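Protein Ta0487 (Thermoplasma acidophilum, PDB 3KBQ) is of unknown function but belongs to the CinA family, and this part of it is a probable molybdopterin-binding domain. Local coordinates at residues B[31-37]-B[165-169]; B[27-31]-B[157-162]; B[10-16]-B[44-48]. One frame throughout, in Å; residues are numbered along the deposited sequence.

In the fold
All three contacts lie in the one probable molybdopterin-binding domain, an alpha/beta fold built on a mixed sheet, and all are partly buried, interaction 1 farthest from the chain centre (about 16 Å, against 12 and 13 Å, centre to centre). Interactions 1 and 2 both use helix 23-34 and share Phe31, whose ring meets helix 154-163 in interaction 2 and the short helix 165-168 in interaction 1. Interaction 2 is mostly apolar helix packing, with the Glu158 chain laid over the Phe27 ring and Lys162 at the rim; interaction 1, at the helix end, adds polar bonds from His35 and Tyr37. Interaction 3 joins strands 5-11 and 38-45 through backbone bonds at the interface, where the sheet runs on into the second subunit.

Interaction 1. Residues B[31-37]-B[165-169]; sequences FLTYHGY and EKDII
With CG anti to its carbonyl carbon and beside the backbone N (chi1 -69°), His35 turns its ring from the end of helix 23-34 toward Glu165, which sends its own CG anti to the backbone N (chi1 -177°) and stays extended beyond it. The imidazole His35 NE2 donates to Glu165 OE2 at 2.8 Å. That carboxylate oxygen lies at the edge of the imidazole, near the ring plane, yet is approached from above the carboxylate plane. The second ring nitrogen, His35 ND1, donates to Phe31 O at 2.9 Å, so both nitrogens are held and the ring's rotation is fixed. Phe31 O also takes the backbone N-H of His35, from the opposite face of its carbonyl plane. Beside the His35-Glu165 bond, Ile168 CG2 packs 4.0 Å from Phe31 CE2 and 3.8 Å from Tyr37 CE2. Tyr37 OH donates to Ile168 O at 2.8 Å, with the carbonyl oxygen near the phenol plane. Leu65 of strand 65-69 backs both Tyr37 and Ile168. The turn that delivers His35 and Tyr37 is a Schellman motif, with Gly36 at positive phi as its C-prime residue and Tyr37 N bonded to Leu32 O, ending helix 23-34 against the short helix 165-168.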
ATOM      1  N   PHE B  31     -10.557   6.116   9.977  1.00 24.88           N
ATOM      2  CA  PHE B  31     -11.241   7.416   9.917  1.00 24.35           C
ATOM      3  C   PHE B  31     -12.232   7.422   8.758  1.00 23.73           C
ATOM      4  O   PHE B  31     -13.378   7.800   8.946  1.00 21.89           O
ATOM      5  CB  PHE B  31     -10.225   8.556   9.788  1.00 25.51           C
ATOM      6  CG  PHE B  31     -10.848   9.953   9.699  1.00 27.76           C
ATOM      7  CD1 PHE B  31     -11.058  10.709  10.845  1.00 29.28           C
ATOM      8  CD2 PHE B  31     -11.161  10.519   8.462  1.00 28.98           C
ATOM      9  CE1 PHE B  31     -11.629  12.012  10.764  1.00 31.67           C
ATOM     10  CE2 PHE B  31     -11.730  11.824   8.381  1.00 30.73           C
ATOM     11  CZ  PHE B  31     -11.957  12.549   9.543  1.00 30.06           C
ATOM     12  N   LEU B  32     -11.788   6.960   7.583  1.00 23.00           N
ATOM     13  CA  LEU B  32     -12.649   6.974   6.383  1.00 23.84           C
ATOM     14  C   LEU B  32     -13.807   5.976   6.518  1.00 23.36           C
ATOM     15  O   LEU B  32     -14.954   6.316   6.196  1.00 22.74           O
ATOM     16  CB  LEU B  32     -11.845   6.658   5.123  1.00 23.07           C
ATOM     17  CG  LEU B  32     -10.743   7.693   4.836  1.00 25.63           C
ATOM     18  CD1 LEU B  32      -9.840   7.204   3.735  1.00 25.05           C
ATOM     19  CD2 LEU B  32     -11.447   9.001   4.487  1.00 27.57           C
ATOM     20  N   THR B  33     -13.486   4.767   6.973  1.00 22.60           N
ATOM     21  CA  THR B  33     -14.501   3.742   7.299  1.00 22.11           C
ATOM     22  C   THR B  33     -15.552   4.267   8.265  1.00 22.25           C
ATOM     23  O   THR B  33     -16.783   4.063   8.064  1.00 22.34           O
ATOM     24  CB  THR B  33     -13.859   2.448   7.886  1.00 21.94           C
ATOM     25  OG1 THR B  33     -12.939   1.927   6.946  1.00 25.12           O
ATOM     26  CG2 THR B  33     -14.939   1.314   8.166  1.00 21.47           C
ATOM     27  N   TYR B  34     -15.077   4.922   9.314  1.00 21.01           N
ATOM     28  CA  TYR B  34     -15.934   5.505  10.314  1.00 22.66           C
ATOM     29  C   TYR B  34     -16.902   6.497   9.672  1.00 24.38           C
ATOM     30  O   TYR B  34     -18.056   6.572  10.100  1.00 23.63           O
ATOM     31  CB  TYR B  34     -15.125   6.239  11.388  1.00 21.79           C
ATOM     32  CG  TYR B  34     -15.942   6.757  12.573  1.00 23.13           C
ATOM     33  CD1 TYR B  34     -16.300   5.915  13.645  1.00 20.59           C
ATOM     34  CD2 TYR B  34     -16.347   8.096  12.624  1.00 26.27           C
ATOM     35  CE1 TYR B  34     -17.052   6.410  14.747  1.00 20.34           C
ATOM     36  CE2 TYR B  34     -17.139   8.593  13.703  1.00 24.11           C
ATOM     37  CZ  TYR B  34     -17.457   7.755  14.754  1.00 21.28           C
ATOM     38  OH  TYR B  34     -18.171   8.279  15.809  1.00 18.93           O
ATOM     39  N   HIS B  35     -16.464   7.224   8.632  1.00 24.61           N
ATOM     40  CA  HIS B  35     -17.384   8.195   7.994  1.00 25.83           C
ATOM     41  C   HIS B  35     -18.143   7.628   6.811  1.00 25.34           C
ATOM     42  O   HIS B  35     -18.705   8.368   6.031  1.00 24.93           O
ATOM     43  CB  HIS B  35     -16.659   9.476   7.621  1.00 26.70           C
ATOM     44  CG  HIS B  35     -16.252  10.272   8.806  1.00 28.50           C
ATOM     45  ND1 HIS B  35     -14.998  10.168   9.374  1.00 32.62           N
ATOM     46  CD2 HIS B  35     -16.928  11.183   9.541  1.00 32.66           C
ATOM     47  CE1 HIS B  35     -14.920  10.992  10.404  1.00 31.57           C
ATOM     48  NE2 HIS B  35     -16.079  11.607  10.536  1.00 31.41           N
ATOM     49  N   GLY B  36     -18.172   6.306   6.695  1.00 24.22           N
ATOM     50  CA  GLY B  36     -19.069   5.669   5.734  1.00 24.71           C
ATOM     51  C   GLY B  36     -18.444   5.422   4.357  1.00 24.87           C
ATOM     52  O   GLY B  36     -19.128   4.936   3.451  1.00 22.71           O
ATOM     53  N   TYR B  37     -17.136   5.674   4.203  1.00 24.00           N
ATOM     54  CA  TYR B  37     -16.481   5.319   2.936  1.00 24.73           C
ATOM     55  C   TYR B  37     -16.095   3.875   2.828  1.00 24.76           C
ATOM     56  O   TYR B  37     -15.783   3.215   3.838  1.00 27.22           O
ATOM     57  CB  TYR B  37     -15.211   6.139   2.722  1.00 25.22           C
ATOM     58  CG  TYR B  37     -15.483   7.565   2.454  1.00 27.79           C
ATOM     59  CD1 TYR B  37     -15.554   8.020   1.143  1.00 29.98           C
ATOM     60  CD2 TYR B  37     -15.674   8.481   3.505  1.00 28.76           C
ATOM     61  CE1 TYR B  37     -15.798   9.298   0.884  1.00 28.25           C
ATOM     62  CE2 TYR B  37     -15.937   9.794   3.240  1.00 27.22           C
ATOM     63  CZ  TYR B  37     -15.995  10.186   1.919  1.00 28.35           C
ATOM     64  OH  TYR B  37     -16.237  11.475   1.584  1.00 31.33           O
ATOM     65  N   GLU B 165     -12.629  17.276   8.700  1.00 48.85           N
ATOM     66  CA  GLU B 165     -13.712  16.287   8.760  1.00 50.88           C
ATOM     67  C   GLU B 165     -14.996  16.784   8.099  1.00 51.64           C
ATOM     68  O   GLU B 165     -15.772  15.992   7.550  1.00 52.15           O
ATOM     69  CB  GLU B 165     -13.984  15.865  10.193  1.00 50.87           C
ATOM     70  CG  GLU B 165     -15.041  14.804  10.349  1.00 52.58           C
ATOM     71  CD  GLU B 165     -15.178  14.364  11.795  1.00 56.23           C
ATOM     72  OE1 GLU B 165     -14.216  14.564  12.572  1.00 58.67           O
ATOM     73  OE2 GLU B 165     -16.244  13.817  12.165  1.00 58.37           O
ATOM     74  N   LYS B 166     -15.210  18.092   8.148  1.00 52.57           N
ATOM     75  CA  LYS B 166     -16.367  18.695   7.488  1.00 53.83           C
ATOM     76  C   LYS B 166     -16.277  18.672   5.960  1.00 54.22           C
ATOM     77  O   LYS B 166     -17.304  18.657   5.295  1.00 54.75           O
ATOM     78  CB  LYS B 166     -16.634  20.085   8.039  1.00 53.56           C
ATOM     79  CG  LYS B 166     -17.202  20.008   9.445  1.00 54.95           C
ATOM     80  CD  LYS B 166     -16.819  21.218  10.287  1.00 57.37           C
ATOM     81  CE  LYS B 166     -17.320  21.063  11.719  1.00 57.52           C
ATOM     82  NZ  LYS B 166     -17.566  22.396  12.347  1.00 59.06           N
ATOM     83  N   ASP B 167     -15.060  18.618   5.413  1.00 54.64           N
ATOM     84  CA  ASP B 167     -14.863  18.383   3.971  1.00 55.16           C
ATOM     85  C   ASP B 167     -15.112  16.945   3.537  1.00 54.87           C
ATOM     86  O   ASP B 167     -15.275  16.658   2.340  1.00 55.11           O
ATOM     87  CB  ASP B 167     -13.446  18.765   3.545  1.00 55.84           C
ATOM     88  CG  ASP B 167     -13.375  20.164   2.961  1.00 57.82           C
ATOM     89  OD1 ASP B 167     -13.671  20.329   1.745  1.00 59.05           O
ATOM     90  OD2 ASP B 167     -13.011  21.096   3.722  1.00 59.68           O
ATOM     91  N   ILE B 168     -15.131  16.044   4.516  1.00 54.04           N
ATOM     92  CA  ILE B 168     -15.138  14.617   4.268  1.00 53.05           C
ATOM     93  C   ILE B 168     -16.549  14.013   4.393  1.00 52.58           C
ATOM     94  O   ILE B 168     -16.833  12.948   3.838  1.00 52.01           O
ATOM     95  CB  ILE B 168     -14.075  13.954   5.193  1.00 53.19           C
ATOM     96  CG1 ILE B 168     -12.670  14.311   4.682  1.00 54.02           C
ATOM     97  CG2 ILE B 168     -14.273  12.450   5.355  1.00 52.13           C
ATOM     98  CD1 ILE B 168     -12.574  14.480   3.147  1.00 53.19           C
ATOM     99  N   ILE B 169     -17.445  14.711   5.080  1.00 51.84           N
ATOM    100  CA  ILE B 169     -18.750  14.134   5.370  1.00 51.94           C
ATOM    101  C   ILE B 169     -19.552  13.843   4.093  1.00 51.46           C
ATOM    102  O   ILE B 169     -19.987  12.706   3.891  1.00 51.26           O
ATOM    103  CB  ILE B 169     -19.553  14.993   6.401  1.00 52.00           C
ATOM    104  CG1 ILE B 169     -18.847  14.959   7.767  1.00 52.21           C
ATOM    105  CG2 ILE B 169     -21.011  14.498   6.519  1.00 50.78           C
ATOM    106  CD1 ILE B 169     -19.312  16.027   8.744  1.00 53.14           C
TER

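Interaction 2. Residues B[27-31]-B[157-162]; sequences FIGNF and MEALLK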
ATOM      1  N   PHE B  27      -4.839   4.473  10.691  1.00 24.32           N
ATOM      2  CA  PHE B  27      -5.640   5.577  11.222  1.00 24.48           C
ATOM      3  C   PHE B  27      -6.532   6.187  10.110  1.00 22.89           C
ATOM      4  O   PHE B  27      -7.721   6.422  10.323  1.00 23.49           O
ATOM      5  CB  PHE B  27      -4.745   6.656  11.834  1.00 23.90           C
ATOM      6  CG  PHE B  27      -5.523   7.857  12.361  1.00 28.09           C
ATOM      7  CD1 PHE B  27      -5.833   7.962  13.701  1.00 28.09           C
ATOM      8  CD2 PHE B  27      -5.915   8.891  11.514  1.00 30.78           C
ATOM      9  CE1 PHE B  27      -6.555   9.069  14.196  1.00 28.94           C
ATOM     10  CE2 PHE B  27      -6.630   9.994  12.018  1.00 30.97           C
ATOM     11  CZ  PHE B  27      -6.950  10.053  13.347  1.00 28.82           C
ATOM     12  N   ILE B  28      -5.973   6.380   8.916  1.00 22.07           N
ATOM     13  CA  ILE B  28      -6.759   6.962   7.803  1.00 21.70           C
ATOM     14  C   ILE B  28      -7.858   5.980   7.364  1.00 22.54           C
ATOM     15  O   ILE B  28      -9.018   6.368   7.168  1.00 22.60           O
ATOM     16  CB  ILE B  28      -5.830   7.368   6.610  1.00 21.10           C
ATOM     17  CG1 ILE B  28      -4.857   8.513   7.025  1.00 22.87           C
ATOM     18  CG2 ILE B  28      -6.679   7.740   5.324  1.00 21.46           C
ATOM     19  CD1 ILE B  28      -3.614   8.692   6.034  1.00 21.90           C
ATOM     20  N   GLY B  29      -7.503   4.699   7.236  1.00 23.21           N
ATOM     21  CA  GLY B  29      -8.479   3.678   6.868  1.00 22.42           C
ATOM     22  C   GLY B  29      -9.650   3.640   7.839  1.00 23.52           C
ATOM     23  O   GLY B  29     -10.810   3.563   7.420  1.00 22.71           O
ATOM     24  N   ASN B  30      -9.332   3.710   9.134  1.00 23.45           N
ATOM     25  CA  ASN B  30     -10.363   3.673  10.157  1.00 24.66           C
ATOM     26  C   ASN B  30     -11.211   4.958  10.139  1.00 24.40           C
ATOM     27  O   ASN B  30     -12.441   4.884  10.240  1.00 24.61           O
ATOM     28  CB  ASN B  30      -9.747   3.446  11.554  1.00 23.88           C
ATOM     29  CG  ASN B  30     -10.817   3.367  12.647  1.00 26.37           C
ATOM     30  OD1 ASN B  30     -11.653   2.467  12.658  1.00 26.37           O
ATOM     31  ND2 ASN B  30     -10.805   4.321  13.534  1.00 26.91           N
ATOM     32  N   PHE B  31     -10.557   6.116   9.977  1.00 24.88           N
ATOM     33  CA  PHE B  31     -11.241   7.416   9.917  1.00 24.35           C
ATOM     34  C   PHE B  31     -12.232   7.422   8.758  1.00 23.73           C
ATOM     35  O   PHE B  31     -13.378   7.800   8.946  1.00 21.89           O
ATOM     36  CB  PHE B  31     -10.225   8.556   9.788  1.00 25.51           C
ATOM     37  CG  PHE B  31     -10.848   9.953   9.699  1.00 27.76           C
ATOM     38  CD1 PHE B  31     -11.058  10.709  10.845  1.00 29.28           C
ATOM     39  CD2 PHE B  31     -11.161  10.519   8.462  1.00 28.98           C
ATOM     40  CE1 PHE B  31     -11.629  12.012  10.764  1.00 31.67           C
ATOM     41  CE2 PHE B  31     -11.730  11.824   8.381  1.00 30.73           C
ATOM     42  CZ  PHE B  31     -11.957  12.549   9.543  1.00 30.06           C
ATOM     43  N   MET B 157      -0.607  14.486  11.087  1.00 27.19           N
ATOM     44  CA  MET B 157      -1.492  13.897  10.075  1.00 26.60           C
ATOM     45  C   MET B 157      -2.884  13.850  10.719  1.00 27.99           C
ATOM     46  O   MET B 157      -3.860  14.355  10.128  1.00 27.77           O
ATOM     47  CB  MET B 157      -0.992  12.501   9.636  1.00 26.34           C
ATOM     48  CG  MET B 157      -1.916  11.707   8.631  1.00 28.41           C
ATOM     49  SD  MET B 157      -3.431  11.016   9.390  1.00 22.03           S
ATOM     50  CE  MET B 157      -2.645   9.756  10.412  1.00 28.29           C
ATOM     51  N   GLU B 158      -2.949  13.344  11.963  1.00 28.25           N
ATOM     52  CA  GLU B 158      -4.221  13.112  12.656  1.00 29.74           C
ATOM     53  C   GLU B 158      -4.925  14.422  13.012  1.00 30.43           C
ATOM     54  O   GLU B 158      -6.144  14.539  12.816  1.00 31.67           O
ATOM     55  CB  GLU B 158      -4.044  12.218  13.878  1.00 29.88           C
ATOM     56  CG  GLU B 158      -3.406  10.867  13.489  1.00 31.99           C
ATOM     57  CD  GLU B 158      -3.035   9.970  14.683  1.00 36.73           C
ATOM     58  OE1 GLU B 158      -3.343  10.322  15.826  1.00 34.67           O
ATOM     59  OE2 GLU B 158      -2.468   8.875  14.458  1.00 41.32           O
ATOM     60  N   ALA B 159      -4.147  15.417  13.435  1.00 29.49           N
ATOM     61  CA  ALA B 159      -4.691  16.735  13.718  1.00 29.68           C
ATOM     62  C   ALA B 159      -5.336  17.342  12.471  1.00 29.11           C
ATOM     63  O   ALA B 159      -6.457  17.811  12.524  1.00 29.90           O
ATOM     64  CB  ALA B 159      -3.628  17.661  14.276  1.00 28.64           C
ATOM     65  N   LEU B 160      -4.637  17.321  11.353  1.00 29.12           N
ATOM     66  CA  LEU B 160      -5.158  17.931  10.119  1.00 29.25           C
ATOM     67  C   LEU B 160      -6.360  17.157   9.525  1.00 29.60           C
ATOM     68  O   LEU B 160      -7.333  17.746   9.026  1.00 28.87           O
ATOM     69  CB  LEU B 160      -4.032  18.021   9.092  1.00 29.43           C
ATOM     70  CG  LEU B 160      -2.996  19.161   9.211  1.00 30.65           C
ATOM     71  CD1 LEU B 160      -1.739  18.733   8.544  1.00 33.13           C
ATOM     72  CD2 LEU B 160      -3.448  20.376   8.502  1.00 34.59           C
ATOM     73  N   LEU B 161      -6.296  15.831   9.595  1.00 29.69           N
ATOM     74  CA  LEU B 161      -7.390  15.017   9.091  1.00 31.46           C
ATOM     75  C   LEU B 161      -8.671  15.323   9.861  1.00 32.66           C
ATOM     76  O   LEU B 161      -9.749  15.531   9.258  1.00 31.83           O
ATOM     77  CB  LEU B 161      -7.020  13.515   9.102  1.00 30.63           C
ATOM     78  CG  LEU B 161      -7.999  12.593   8.390  1.00 30.35           C
ATOM     79  CD1 LEU B 161      -8.236  13.086   6.974  1.00 30.08           C
ATOM     80  CD2 LEU B 161      -7.463  11.110   8.392  1.00 29.63           C
ATOM     81  N   LYS B 162      -8.541  15.404  11.187  1.00 34.92           N
ATOM     82  CA  LYS B 162      -9.654  15.825  12.046  1.00 37.55           C
ATOM     83  C   LYS B 162     -10.195  17.236  11.769  1.00 38.49           C
ATOM     84  O   LYS B 162     -11.401  17.426  11.740  1.00 39.37           O
ATOM     85  CB  LYS B 162      -9.347  15.556  13.530  1.00 38.22           C
ATOM     86  CG  LYS B 162      -9.635  14.071  13.843  1.00 41.06           C
ATOM     87  CD  LYS B 162      -9.248  13.576  15.234  1.00 45.78           C
ATOM     88  CE  LYS B 162      -7.821  13.055  15.254  1.00 47.45           C
ATOM     89  NZ  LYS B 162      -6.889  14.180  15.536  1.00 49.59           N
TER
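Segments 27-31 and 157-162 are nearly parallel helical turns, their axes 11.4 Å apart at closest approach and crossing at -20°, with Phe27 level with Glu158 and Ile28 with Leu161. Phe27 enters the neighbouring helix as a knob into a hole formed by Met157, Glu158, Leu161 and Lys162. One face of its ring is covered by Glu158: CG stands 3.5 Å from the ring centroid, almost on the normal, and the carboxylate continues over the ring, its plane 6° from parallel. Lys162 CE and Leu161 CD2 come in at the ring edge, while Met157, bent at chi2 and chi3, brings its CE methyl to 3.6 Å from Phe27 CD2 and sets SD obliquely beside the ring, a Met-aromatic contact. Both helices lie on the same side of the mixed sheet of this alpha/beta domain, and Ile28 and Met157 both rest on Ser69 of strand 65-69. An alanine in place of Phe27 is likely to empty that hole and take from the Glu158 chain the surface it lies along. Deeper in, Ile28 CG1 touches Met157 SD at 3.7 Å. One turn further on, Leu161 CG lies 3.9 Å from the Phe31 ring centroid, a CH-pi contact over its face.

Interaction 3. Residues B[10-16]-B[44-48]; sequences TVGNEIL and VVMDD
Leu16 and Val44 lie alongside, running in opposite senses, with Leu16 CD2 meeting Val44 CG1 at 3.6 Å. The other branch of the leucine, CD1, presses against Met46 CG at 3.4 Å, a close approach for two carbons, and Ile15 CG2 meets the same methyl, Val44 CG1, with the two side chains about at right angles. On the other face of the sheet, Val11 and Val45 touch through their CG2 methyls beside Ile52 of helix 49-62. Between these apolar layers the strands pair in parallel, Thr10 with Val44 and Val11 with Val45: Val45 N donates to Thr10 O, and Gly12 N to Val45 O at 2.9 Å. Val44 also pairs with a strand of the second subunit, carrying the sheet across the interface. Beyond the strand ends, Asp47 N gives its hydrogen to Asn13 OD1 at 3.0 Å, while Asp47 OD2 takes the backbone Asn13 N at 3.2 Å, the donor sitting above the carboxylate plane. Asn13 CG, anti to the carbonyl carbon (chi1 -65°), points its amide oxygen back over Met46. Each of these two backbone N-H groups thus finds a side-chain acceptor on the other segment, fixing the start of helix 13-16 and the turn after strand 38-45 to each other.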
ATOM      1  N   THR B  10       0.505   6.161   1.036  1.00 20.72           N
ATOM      2  CA  THR B  10       1.516   6.418   2.030  1.00 22.53           C
ATOM      3  C   THR B  10       2.813   6.581   1.219  1.00 22.07           C
ATOM      4  O   THR B  10       3.175   5.714   0.412  1.00 22.84           O
ATOM      5  CB  THR B  10       1.703   5.218   3.007  1.00 22.47           C
ATOM      6  OG1 THR B  10       0.461   4.953   3.677  1.00 24.57           O
ATOM      7  CG2 THR B  10       2.787   5.532   4.091  1.00 23.01           C
ATOM      8  N   VAL B  11       3.511   7.683   1.444  1.00 22.02           N
ATOM      9  CA  VAL B  11       4.804   7.925   0.765  1.00 21.42           C
ATOM     10  C   VAL B  11       5.969   7.851   1.782  1.00 23.21           C
ATOM     11  O   VAL B  11       5.939   8.544   2.792  1.00 23.22           O
ATOM     12  CB  VAL B  11       4.791   9.335   0.108  1.00 21.10           C
ATOM     13  CG1 VAL B  11       6.101   9.605  -0.643  1.00 21.68           C
ATOM     14  CG2 VAL B  11       3.522   9.502  -0.827  1.00 20.22           C
ATOM     15  N   GLY B  12       6.983   7.032   1.533  1.00 23.27           N
ATOM     16  CA  GLY B  12       8.089   6.935   2.469  1.00 24.18           C
ATOM     17  C   GLY B  12       8.837   5.615   2.328  1.00 24.55           C
ATOM     18  O   GLY B  12       8.290   4.532   2.581  1.00 22.72           O
ATOM     19  N   ASN B  13      10.087   5.712   1.901  1.00 25.19           N
ATOM     20  CA  ASN B  13      10.967   4.554   1.792  1.00 26.52           C
ATOM     21  C   ASN B  13      11.049   3.721   3.064  1.00 26.38           C
ATOM     22  O   ASN B  13      11.184   2.505   2.988  1.00 26.28           O
ATOM     23  CB  ASN B  13      12.400   5.010   1.426  1.00 26.38           C
ATOM     24  CG  ASN B  13      12.479   5.643   0.039  1.00 32.05           C
ATOM     25  OD1 ASN B  13      11.484   5.744  -0.677  1.00 34.88           O
ATOM     26  ND2 ASN B  13      13.667   6.095  -0.334  1.00 34.64           N
ATOM     27  N   GLU B  14      10.997   4.368   4.228  1.00 26.61           N
ATOM     28  CA  GLU B  14      11.164   3.627   5.474  1.00 28.22           C
ATOM     29  C   GLU B  14       9.988   2.659   5.735  1.00 27.59           C
ATOM     30  O   GLU B  14      10.177   1.620   6.354  1.00 27.49           O
ATOM     31  CB  GLU B  14      11.402   4.571   6.675  1.00 29.14           C
ATOM     32  CG  GLU B  14      10.156   5.402   7.069  1.00 31.84           C
ATOM     33  CD  GLU B  14       9.754   6.468   6.033  1.00 36.70           C
ATOM     34  OE1 GLU B  14      10.589   6.816   5.145  1.00 38.41           O
ATOM     35  OE2 GLU B  14       8.582   6.928   6.100  1.00 36.30           O
ATOM     36  N   ILE B  15       8.791   3.027   5.266  1.00 26.87           N
ATOM     37  CA  ILE B  15       7.626   2.147   5.349  1.00 26.52           C
ATOM     38  C   ILE B  15       7.861   0.969   4.434  1.00 27.02           C
ATOM     39  O   ILE B  15       7.633  -0.153   4.844  1.00 26.77           O
ATOM     40  CB  ILE B  15       6.272   2.861   4.970  1.00 26.56           C
ATOM     41  CG1 ILE B  15       6.032   4.087   5.867  1.00 30.05           C
ATOM     42  CG2 ILE B  15       5.070   1.907   5.050  1.00 28.60           C
ATOM     43  CD1 ILE B  15       6.175   3.817   7.341  1.00 35.08           C
ATOM     44  N   LEU B  16       8.264   1.221   3.180  1.00 25.10           N
ATOM     45  CA  LEU B  16       8.485   0.087   2.221  1.00 25.09           C
ATOM     46  C   LEU B  16       9.522  -0.861   2.757  1.00 25.11           C
ATOM     47  O   LEU B  16       9.404  -2.099   2.644  1.00 25.28           O
ATOM     48  CB  LEU B  16       8.986   0.602   0.885  1.00 24.35           C
ATOM     49  CG  LEU B  16       7.846   1.242   0.106  1.00 26.34           C
ATOM     50  CD1 LEU B  16       8.404   1.992  -1.072  1.00 25.82           C
ATOM     51  CD2 LEU B  16       6.811   0.175  -0.371  1.00 24.04           C
ATOM     52  N   VAL B  44       1.625   2.140  -1.239  1.00 22.00           N
ATOM     53  CA  VAL B  44       2.821   2.613  -0.555  1.00 22.15           C
ATOM     54  C   VAL B  44       3.867   2.803  -1.626  1.00 22.07           C
ATOM     55  O   VAL B  44       4.182   1.895  -2.402  1.00 21.99           O
ATOM     56  CB  VAL B  44       3.319   1.648   0.534  1.00 21.87           C
ATOM     57  CG1 VAL B  44       4.447   2.320   1.338  1.00 21.07           C
ATOM     58  CG2 VAL B  44       2.144   1.237   1.472  1.00 22.41           C
ATOM     59  N   VAL B  45       4.424   4.002  -1.654  1.00 22.85           N
ATOM     60  CA  VAL B  45       5.397   4.319  -2.655  1.00 22.48           C
ATOM     61  C   VAL B  45       6.621   5.026  -2.059  1.00 22.84           C
ATOM     62  O   VAL B  45       6.563   5.597  -0.982  1.00 23.76           O
ATOM     63  CB  VAL B  45       4.809   5.181  -3.786  1.00 22.25           C
ATOM     64  CG1 VAL B  45       3.725   4.364  -4.587  1.00 20.86           C
ATOM     65  CG2 VAL B  45       4.301   6.569  -3.250  1.00 21.83           C
ATOM     66  N   MET B  46       7.707   4.986  -2.818  1.00 22.62           N
ATOM     67  CA  MET B  46       8.978   5.637  -2.462  1.00 24.10           C
ATOM     68  C   MET B  46       8.879   7.138  -2.619  1.00 24.75           C
ATOM     69  O   MET B  46       7.989   7.659  -3.342  1.00 23.85           O
ATOM     70  CB  MET B  46      10.099   5.143  -3.429  1.00 22.37           C
ATOM     71  CG  MET B  46      10.507   3.639  -3.197  1.00 23.89           C
ATOM     72  SD  MET B  46      11.858   3.003  -4.304  1.00 23.05           S
ATOM     73  CE  MET B  46      11.142   3.360  -5.809  1.00 24.58           C
ATOM     74  N   ASP B  47       9.843   7.821  -1.987  1.00 25.25           N
ATOM     75  CA  ASP B  47      10.047   9.235  -2.195  1.00 26.65           C
ATOM     76  C   ASP B  47      10.569   9.472  -3.590  1.00 26.28           C
ATOM     77  O   ASP B  47      11.755   9.701  -3.780  1.00 25.18           O
ATOM     78  CB  ASP B  47      11.011   9.782  -1.127  1.00 26.06           C
ATOM     79  CG  ASP B  47      10.434   9.576   0.270  1.00 30.05           C
ATOM     80  OD1 ASP B  47       9.414  10.266   0.549  1.00 33.41           O
ATOM     81  OD2 ASP B  47      10.913   8.685   1.028  1.00 31.50           O
ATOM     82  N   ASP B  48       9.668   9.500  -4.560  1.00 24.96           N
ATOM     83  CA  ASP B  48      10.095   9.477  -5.955  1.00 25.11           C
ATOM     84  C   ASP B  48       8.958  10.072  -6.783  1.00 24.64           C
ATOM     85  O   ASP B  48       7.809   9.575  -6.673  1.00 21.97           O
ATOM     86  CB  ASP B  48      10.268   8.005  -6.352  1.00 26.20           C
ATOM     87  CG  ASP B  48      10.602   7.835  -7.811  1.00 29.58           C
ATOM     88  OD1 ASP B  48      11.741   7.417  -8.059  1.00 32.20           O
ATOM     89  OD2 ASP B  48       9.749   8.149  -8.701  1.00 31.49           O
TER